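Local coordinates for protein globin (Chloroflexus aurantiacus, PDB 5D1V) that binds heme as a group II truncated hemoglobin and probably carries or handles oxygen at its iron, at residues Asp21-Arg26 with Asp86-His91; Arg17-Ile22 with Ala94-Ala99. One frame throughout, in Å; residues are numbered along the deposited sequence.

Contact 1 of 2, residues Asp21-Arg26 with Asp86-His91. With HEM (protoporphyrin IX containing Fe), chain C.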
loop_
_atom_site.group_PDB
_atom_site.type_symbol
_atom_site.label_atom_id
_atom_site.label_comp_id
_atom_site.label_asym_id
_atom_site.label_seq_id
_atom_site.Cartn_x
_atom_site.Cartn_y
_atom_site.Cartn_z
ATOM N N ASP A 21 -0.498 -18.739 -5.595
ATOM C CA ASP A 21 -1.440 -18.724 -6.715
ATOM C C ASP A 21 -1.899 -17.282 -7.005
ATOM O O ASP A 21 -1.976 -16.859 -8.155
ATOM C CB ASP A 21 -2.683 -19.594 -6.453
ATOM C CG ASP A 21 -2.426 -21.099 -6.599
ATOM O OD1 ASP A 21 -1.314 -21.527 -6.965
ATOM O OD2 ASP A 21 -3.379 -21.854 -6.354
ATOM N N ILE A 22 -2.230 -16.540 -5.963
ATOM C CA ILE A 22 -2.797 -15.208 -6.138
ATOM C C ILE A 22 -1.697 -14.275 -6.651
ATOM O O ILE A 22 -1.902 -13.445 -7.549
ATOM C CB ILE A 22 -3.424 -14.726 -4.832
ATOM C CG1 ILE A 22 -4.683 -15.540 -4.540
ATOM C CG2 ILE A 22 -3.812 -13.249 -4.922
ATOM C CD1 ILE A 22 -5.196 -15.351 -3.108
ATOM N N PHE A 23 -0.513 -14.431 -6.073
ATOM C CA PHE A 23 0.630 -13.601 -6.420
ATOM C C PHE A 23 0.962 -13.827 -7.898
ATOM O O PHE A 23 1.076 -12.873 -8.654
ATOM C CB PHE A 23 1.818 -13.920 -5.522
ATOM C CG PHE A 23 3.086 -13.249 -5.939
ATOM C CD1 PHE A 23 3.260 -11.901 -5.704
ATOM C CD2 PHE A 23 4.095 -13.952 -6.569
ATOM C CE1 PHE A 23 4.412 -11.262 -6.072
ATOM C CE2 PHE A 23 5.272 -13.302 -6.955
ATOM C CZ PHE A 23 5.414 -11.953 -6.705
ATOM N N TYR A 24 1.083 -15.085 -8.313
ATOM C CA TYR A 24 1.493 -15.371 -9.683
ATOM C C TYR A 24 0.435 -14.955 -10.705
ATOM O O TYR A 24 0.777 -14.528 -11.810
ATOM C CB TYR A 24 1.854 -16.846 -9.823
ATOM C CG TYR A 24 3.355 -17.028 -9.809
ATOM C CD1 TYR A 24 4.067 -17.039 -8.626
ATOM C CD2 TYR A 24 4.058 -17.147 -10.988
ATOM C CE1 TYR A 24 5.438 -17.166 -8.612
ATOM C CE2 TYR A 24 5.418 -17.283 -10.996
ATOM C CZ TYR A 24 6.119 -17.285 -9.803
ATOM O OH TYR A 24 7.484 -17.435 -9.819
ATOM N N ALA A 25 -0.838 -15.027 -10.333
ATOM C CA ALA A 25 -1.894 -14.572 -11.239
ATOM C C ALA A 25 -1.708 -13.090 -11.547
ATOM O O ALA A 25 -1.864 -12.643 -12.698
ATOM C CB ALA A 25 -3.287 -14.826 -10.636
ATOM N N ARG A 26 -1.366 -12.342 -10.511
ATOM C CA ARG A 26 -1.121 -10.917 -10.617
ATOM C C ARG A 26 0.152 -10.635 -11.400
ATOM O O ARG A 26 0.172 -9.758 -12.244
ATOM C CB ARG A 26 -1.062 -10.300 -9.208
ATOM C CG ARG A 26 -2.406 -10.390 -8.546
ATOM C CD ARG A 26 -2.408 -9.958 -7.118
ATOM N NE ARG A 26 -2.151 -8.535 -7.104
ATOM C CZ ARG A 26 -3.023 -7.593 -6.778
ATOM N NH1 ARG A 26 -4.250 -7.885 -6.373
ATOM N NH2 ARG A 26 -2.633 -6.336 -6.846
ATOM N N ASP A 86 8.389 -2.046 -6.351
ATOM C CA ASP A 86 7.049 -1.576 -6.035
ATOM C C ASP A 86 5.989 -2.523 -6.602
ATOM O O ASP A 86 5.012 -2.852 -5.927
ATOM C CB ASP A 86 6.807 -0.160 -6.575
ATOM C CG ASP A 86 7.536 0.912 -5.809
ATOM O OD1 ASP A 86 8.163 0.601 -4.788
ATOM O OD2 ASP A 86 7.454 2.085 -6.246
ATOM N N ALA A 87 6.186 -2.983 -7.830
ATOM C CA ALA A 87 5.229 -3.896 -8.443
ATOM C C ALA A 87 5.191 -5.245 -7.708
ATOM O O ALA A 87 4.125 -5.742 -7.384
ATOM C CB ALA A 87 5.543 -4.089 -9.933
ATOM N N TRP A 88 6.355 -5.820 -7.407
ATOM C CA TRP A 88 6.408 -7.063 -6.677
ATOM C C TRP A 88 5.689 -6.962 -5.315
ATOM O O TRP A 88 4.841 -7.796 -4.952
ATOM C CB TRP A 88 7.870 -7.448 -6.490
ATOM C CG TRP A 88 8.055 -8.849 -6.063
ATOM C CD1 TRP A 88 8.370 -9.911 -6.855
ATOM C CD2 TRP A 88 7.941 -9.366 -4.731
ATOM N NE1 TRP A 88 8.475 -11.041 -6.107
ATOM C CE2 TRP A 88 8.209 -10.748 -4.806
ATOM C CE3 TRP A 88 7.669 -8.795 -3.478
ATOM C CZ2 TRP A 88 8.194 -11.579 -3.681
ATOM C CZ3 TRP A 88 7.646 -9.625 -2.365
ATOM C CH2 TRP A 88 7.898 -11.004 -2.484
ATOM N N LEU A 89 6.007 -5.912 -4.579
ATOM C CA LEU A 89 5.475 -5.731 -3.224
ATOM C C LEU A 89 3.966 -5.510 -3.272
ATOM O O LEU A 89 3.235 -6.056 -2.446
ATOM C CB LEU A 89 6.174 -4.568 -2.542
ATOM C CG LEU A 89 6.134 -4.514 -1.035
ATOM C CD1 LEU A 89 6.743 -5.776 -0.428
ATOM C CD2 LEU A 89 6.913 -3.291 -0.623
ATOM N N GLU A 90 3.491 -4.739 -4.250
ATOM C CA GLU A 90 2.047 -4.551 -4.423
ATOM C C GLU A 90 1.334 -5.904 -4.480
ATOM O O GLU A 90 0.326 -6.145 -3.784
ATOM C CB GLU A 90 1.745 -3.751 -5.697
ATOM C CG GLU A 90 0.258 -3.626 -5.991
ATOM C CD GLU A 90 -0.064 -2.908 -7.287
ATOM O OE1 GLU A 90 0.800 -2.163 -7.803
ATOM O OE2 GLU A 90 -1.216 -3.042 -7.759
ATOM N N HIS A 91 1.849 -6.789 -5.324
ATOM C CA HIS A 91 1.151 -8.033 -5.563
ATOM C C HIS A 91 1.314 -9.003 -4.413
ATOM O O HIS A 91 0.379 -9.733 -4.100
ATOM C CB HIS A 91 1.619 -8.645 -6.875
ATOM C CG HIS A 91 1.325 -7.773 -8.051
ATOM N ND1 HIS A 91 0.119 -7.128 -8.209
ATOM C CD2 HIS A 91 2.077 -7.434 -9.123
ATOM C CE1 HIS A 91 0.143 -6.421 -9.322
ATOM N NE2 HIS A 91 1.321 -6.588 -9.893
HETATM C CHA HEM C . 12.615 -16.078 -8.455
HETATM C CHB HEM C . 11.671 -14.785 -3.869
HETATM C CHC HEM C . 11.700 -10.099 -5.226
HETATM C CHD HEM C . 11.472 -11.593 -9.834
HETATM C C1A HEM C . 12.409 -16.135 -7.101
HETATM C C2A HEM C . 12.543 -17.318 -6.267
HETATM C C3A HEM C . 12.291 -16.956 -5.001
HETATM C C4A HEM C . 11.991 -15.525 -4.993
HETATM C CMA HEM C . 12.273 -17.799 -3.689
HETATM C CAA HEM C . 12.930 -18.717 -6.797
HETATM C CBA HEM C . 14.414 -18.921 -6.450
HETATM C CGA HEM C . 14.893 -20.199 -7.116
HETATM O O1A HEM C . 14.991 -20.242 -8.365
HETATM O O2A HEM C . 15.194 -21.179 -6.402
HETATM C C1B HEM C . 11.612 -13.399 -3.830
HETATM C C2B HEM C . 11.456 -12.577 -2.651
HETATM C C3B HEM C . 11.486 -11.287 -3.054
HETATM C C4B HEM C . 11.625 -11.255 -4.473
HETATM C CMB HEM C . 11.295 -13.132 -1.215
HETATM C CAB HEM C . 11.356 -9.970 -2.258
HETATM C CBB HEM C . 10.871 -10.016 -1.017
HETATM C C1C HEM C . 11.614 -10.074 -6.596
HETATM C C2C HEM C . 11.481 -8.892 -7.434
HETATM C C3C HEM C . 11.429 -9.348 -8.712
HETATM C C4C HEM C . 11.495 -10.789 -8.717
HETATM C CMC HEM C . 11.457 -7.433 -6.891
HETATM C CAC HEM C . 11.239 -8.532 -9.989
HETATM C CBC HEM C . 10.561 -7.401 -9.829
HETATM C C1D HEM C . 11.824 -12.924 -9.881
HETATM C C2D HEM C . 12.043 -13.731 -11.076
HETATM C C3D HEM C . 12.375 -14.974 -10.681
HETATM C C4D HEM C . 12.361 -14.986 -9.232
HETATM C CMD HEM C . 11.933 -13.212 -12.518
HETATM C CAD HEM C . 12.705 -16.189 -11.563
HETATM C CBD HEM C . 11.431 -17.007 -11.716
HETATM C CGD HEM C . 11.660 -18.245 -12.530
HETATM O O1D HEM C . 10.641 -18.831 -12.978
HETATM O O2D HEM C . 12.842 -18.631 -12.741
HETATM N NA HEM C . 12.089 -15.059 -6.282
HETATM N NB HEM C . 11.719 -12.561 -4.920
HETATM N NC HEM C . 11.650 -11.187 -7.415
HETATM N ND HEM C . 12.033 -13.730 -8.793
HETATM FE FE HEM C . 11.835 -13.117 -6.874
HETATM O O HOH W 1 9.718 -13.506 -7.055
#
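The phenyl ring of F23 and the indole of W88 form an edge-to-face (T-shaped) pair, with the edge of F23 turned toward the five-membered ring at 61° between planes and centroids 4.8 Å apart. CZ of F23 does the touching, 3.2 Å from W88 NE1. The opposite indole face lies against the heme, where W88 CD1 approaches HEM C1C to 3.3 Å, so the tryptophan is sandwiched between phenylalanine and porphyrin. At its edge, in the indole plane, W88 NE1 donates to water 1 over 2.9 Å; that water is bound to the heme iron with HEM FE 2.2 Å from its oxygen. F23 reaches inward because its CG stands anti to the backbone N (chi1 172°), which also sets CD1 beside the H91 backbone.

One turn on from F23, R26 grips H91 side-on, NE and NH2 sharing one acceptor, ND1. The straighter bond runs from R26 NE to H91 ND1 (2.9 Å, 157°), although NE lies out of the imidazole plane; NH2 lies in it, and R26 NH2 to H91 ND1 is 3.2 Å. Lower on the same side chain, R26 CB packs over a face of the imidazole. E90 adds only a long salt bridge to R26; its strongest partner is R83 of the second subunit, at OE2, while R32 holds OE1.

Beyond this shell, Q48 of helix 42-55 touches both F23 and W88, and D30 hydrogen-bonds H91 NE2. A heme-facing tryptophan on helix 82-98 (helix G) is characteristic of group II truncated hemoglobins, here backed by helix 13-28 (helix B). With ND1 accepting from arginine and NE2 paired with aspartate, H91 is probably neutral and protonated on NE2, its imidazole fixed in rotation.

Contact 2 of 2, residues Arg17-Ile22 with Ala94-Ala99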
loop_
_atom_site.group_PDB
_atom_site.type_symbol
_atom_site.label_atom_id
_atom_site.label_comp_id
_atom_site.label_asym_id
_atom_site.label_seq_id
_atom_site.Cartn_x
_atom_site.Cartn_y
_atom_site.Cartn_z
ATOM N N ARG A 17 0.078 -22.149 -0.729
ATOM C CA ARG A 17 -0.378 -22.439 -2.092
ATOM C C ARG A 17 -1.334 -21.323 -2.521
ATOM O O ARG A 17 -1.215 -20.795 -3.644
ATOM C CB ARG A 17 -1.050 -23.809 -2.186
ATOM C CG ARG A 17 -0.075 -24.975 -2.229
ATOM C CD ARG A 17 -0.810 -26.288 -2.470
ATOM N NE ARG A 17 0.061 -27.464 -2.367
ATOM C CZ ARG A 17 0.794 -27.950 -3.361
ATOM N NH1 ARG A 17 0.764 -27.374 -4.551
ATOM N NH2 ARG A 17 1.565 -29.021 -3.170
ATOM N N ARG A 18 -2.238 -20.933 -1.618
ATOM C CA ARG A 18 -3.194 -19.845 -1.910
ATOM C C ARG A 18 -2.445 -18.520 -2.175
ATOM O O ARG A 18 -2.768 -17.800 -3.132
ATOM C CB ARG A 18 -4.209 -19.638 -0.773
ATOM C CG ARG A 18 -5.095 -20.855 -0.489
ATOM C CD ARG A 18 -6.368 -20.486 0.280
ATOM N NE ARG A 18 -6.090 -19.818 1.545
ATOM C CZ ARG A 18 -5.778 -20.444 2.669
ATOM N NH1 ARG A 18 -5.698 -21.768 2.704
ATOM N NH2 ARG A 18 -5.552 -19.741 3.766
ATOM N N ILE A 19 -1.475 -18.207 -1.322
ATOM C CA ILE A 19 -0.690 -16.984 -1.449
ATOM C C ILE A 19 -0.028 -16.941 -2.823
ATOM O O ILE A 19 -0.133 -15.955 -3.530
ATOM C CB ILE A 19 0.364 -16.886 -0.329
ATOM C CG1 ILE A 19 -0.301 -16.625 1.026
ATOM C CG2 ILE A 19 1.327 -15.762 -0.600
ATOM C CD1 ILE A 19 0.652 -16.763 2.219
ATOM N N VAL A 20 0.670 -18.011 -3.185
ATOM C CA VAL A 20 1.507 -18.000 -4.395
ATOM C C VAL A 20 0.624 -18.024 -5.640
ATOM O O VAL A 20 0.959 -17.379 -6.626
ATOM C CB VAL A 20 2.511 -19.174 -4.392
ATOM C CG1 VAL A 20 3.242 -19.261 -5.708
ATOM C CG2 VAL A 20 3.505 -19.016 -3.253
ATOM N N ASP A 21 -0.498 -18.739 -5.595
ATOM C CA ASP A 21 -1.440 -18.724 -6.715
ATOM C C ASP A 21 -1.899 -17.282 -7.005
ATOM O O ASP A 21 -1.976 -16.859 -8.155
ATOM C CB ASP A 21 -2.683 -19.594 -6.453
ATOM C CG ASP A 21 -2.426 -21.099 -6.599
ATOM O OD1 ASP A 21 -1.314 -21.527 -6.965
ATOM O OD2 ASP A 21 -3.379 -21.854 -6.354
ATOM N N ILE A 22 -2.230 -16.540 -5.963
ATOM C CA ILE A 22 -2.797 -15.208 -6.138
ATOM C C ILE A 22 -1.697 -14.275 -6.651
ATOM O O ILE A 22 -1.902 -13.445 -7.549
ATOM C CB ILE A 22 -3.424 -14.726 -4.832
ATOM C CG1 ILE A 22 -4.683 -15.540 -4.540
ATOM C CG2 ILE A 22 -3.812 -13.249 -4.922
ATOM C CD1 ILE A 22 -5.196 -15.351 -3.108
ATOM N N ALA A 94 -0.957 -7.825 -1.611
ATOM C CA ALA A 94 -2.340 -8.147 -1.946
ATOM C C ALA A 94 -2.601 -9.630 -1.742
ATOM O O ALA A 94 -3.662 -10.021 -1.243
ATOM C CB ALA A 94 -2.657 -7.737 -3.379
ATOM N N ALA A 95 -1.639 -10.466 -2.111
ATOM C CA ALA A 95 -1.822 -11.909 -1.991
ATOM C C ALA A 95 -2.002 -12.320 -0.511
ATOM O O ALA A 95 -2.847 -13.162 -0.214
ATOM C CB ALA A 95 -0.653 -12.645 -2.627
ATOM N N LEU A 96 -1.214 -11.732 0.402
ATOM C CA LEU A 96 -1.381 -11.987 1.839
ATOM C C LEU A 96 -2.766 -11.621 2.310
ATOM O O LEU A 96 -3.403 -12.357 3.066
ATOM C CB LEU A 96 -0.376 -11.195 2.648
ATOM C CG LEU A 96 1.086 -11.563 2.432
ATOM C CD1 LEU A 96 1.921 -10.642 3.323
ATOM C CD2 LEU A 96 1.363 -13.040 2.761
ATOM N N ASN A 97 -3.235 -10.474 1.864
ATOM C CA ASN A 97 -4.569 -10.032 2.264
ATOM C C ASN A 97 -5.669 -10.933 1.695
ATOM O O ASN A 97 -6.563 -11.359 2.429
ATOM C CB ASN A 97 -4.764 -8.577 1.859
ATOM C CG ASN A 97 -3.928 -7.622 2.715
ATOM O OD1 ASN A 97 -2.764 -7.905 3.043
ATOM N ND2 ASN A 97 -4.530 -6.502 3.105
ATOM N N GLU A 98 -5.592 -11.259 0.404
ATOM C CA GLU A 98 -6.604 -12.079 -0.246
ATOM C C GLU A 98 -6.579 -13.548 0.201
ATOM O O GLU A 98 -7.617 -14.186 0.215
ATOM C CB GLU A 98 -6.451 -11.978 -1.754
ATOM C CG GLU A 98 -6.773 -10.598 -2.250
ATOM C CD GLU A 98 -6.722 -10.485 -3.761
ATOM O OE1 GLU A 98 -6.868 -11.512 -4.452
ATOM O OE2 GLU A 98 -6.544 -9.352 -4.242
ATOM N N ALA A 99 -5.432 -14.057 0.638
ATOM C CA ALA A 99 -5.310 -15.447 1.076
ATOM C C ALA A 99 -5.816 -15.650 2.496
ATOM O O ALA A 99 -5.904 -16.777 2.961
ATOM C CB ALA A 99 -3.886 -15.905 0.982
HETATM O O HOH W 2 -8.148 -17.476 0.562
#
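I19 and I22 lean on the small alanines A95 and A99, and these short side chains let the axes of 17-22 and 94-98 come within 8.4 Å. The tight part is mostly apolar. CB of A95 lies against the backbone, 3.5 Å from I19 O, while I19 CG1 meets A99 CB at 3.7 Å. With chi1 at -70°, the ethyl branch of I19 lies anti to its carbonyl carbon, and its terminal CD1 reaches L96 CD2 at 3.8 Å. I22 splits its branches: CG2 rests near A95, and CD1 runs out over E98 CB.

This is the crossing of helix 13-28 (helix B) and helix 82-98 (helix G) in the truncated globin fold; the two segments run broadly antiparallel, with 133° between their N-to-C directions. M109 of helix 105-119 and V101, in the loop before that helix, touch both I19 and L96 and close the buried side.

Toward solvent the packing gives way to polar groups. R18, its chain bent at chi3, brings its guanidinium edge to the carbonyl of A99, with NH2 3.1 Å from A99 O at 159°; the oxygen lies in the guanidinium plane. A second bond to the same oxygen, from R18 NE, is weak, and water 2 joins NE to E98 O by weak bonds as well. E98 crosses I22 on this exposed side, its OE1 3.5 Å from I22 CG2.

Both contacts join helix 13-28 to helix 82-98, overlapping at D21 and I22 on the first helix, with centres about 9 Å apart. Contact 1 is the buried one: it lies against the heme, and its work is done by aromatic rings and an arginine-histidine pair, with large side chains spanning segment axes 9.9 Å apart. Contact 2, farther from the heme, pairs isoleucines with alanines at closer range and is only partly buried; its polar bonding is an exposed arginine reaching a backbone carbonyl. The second subunit reaches contact 1 but not contact 2. Between them, R26 of contact 1 forms a weak, long ion pair with E98 of contact 2.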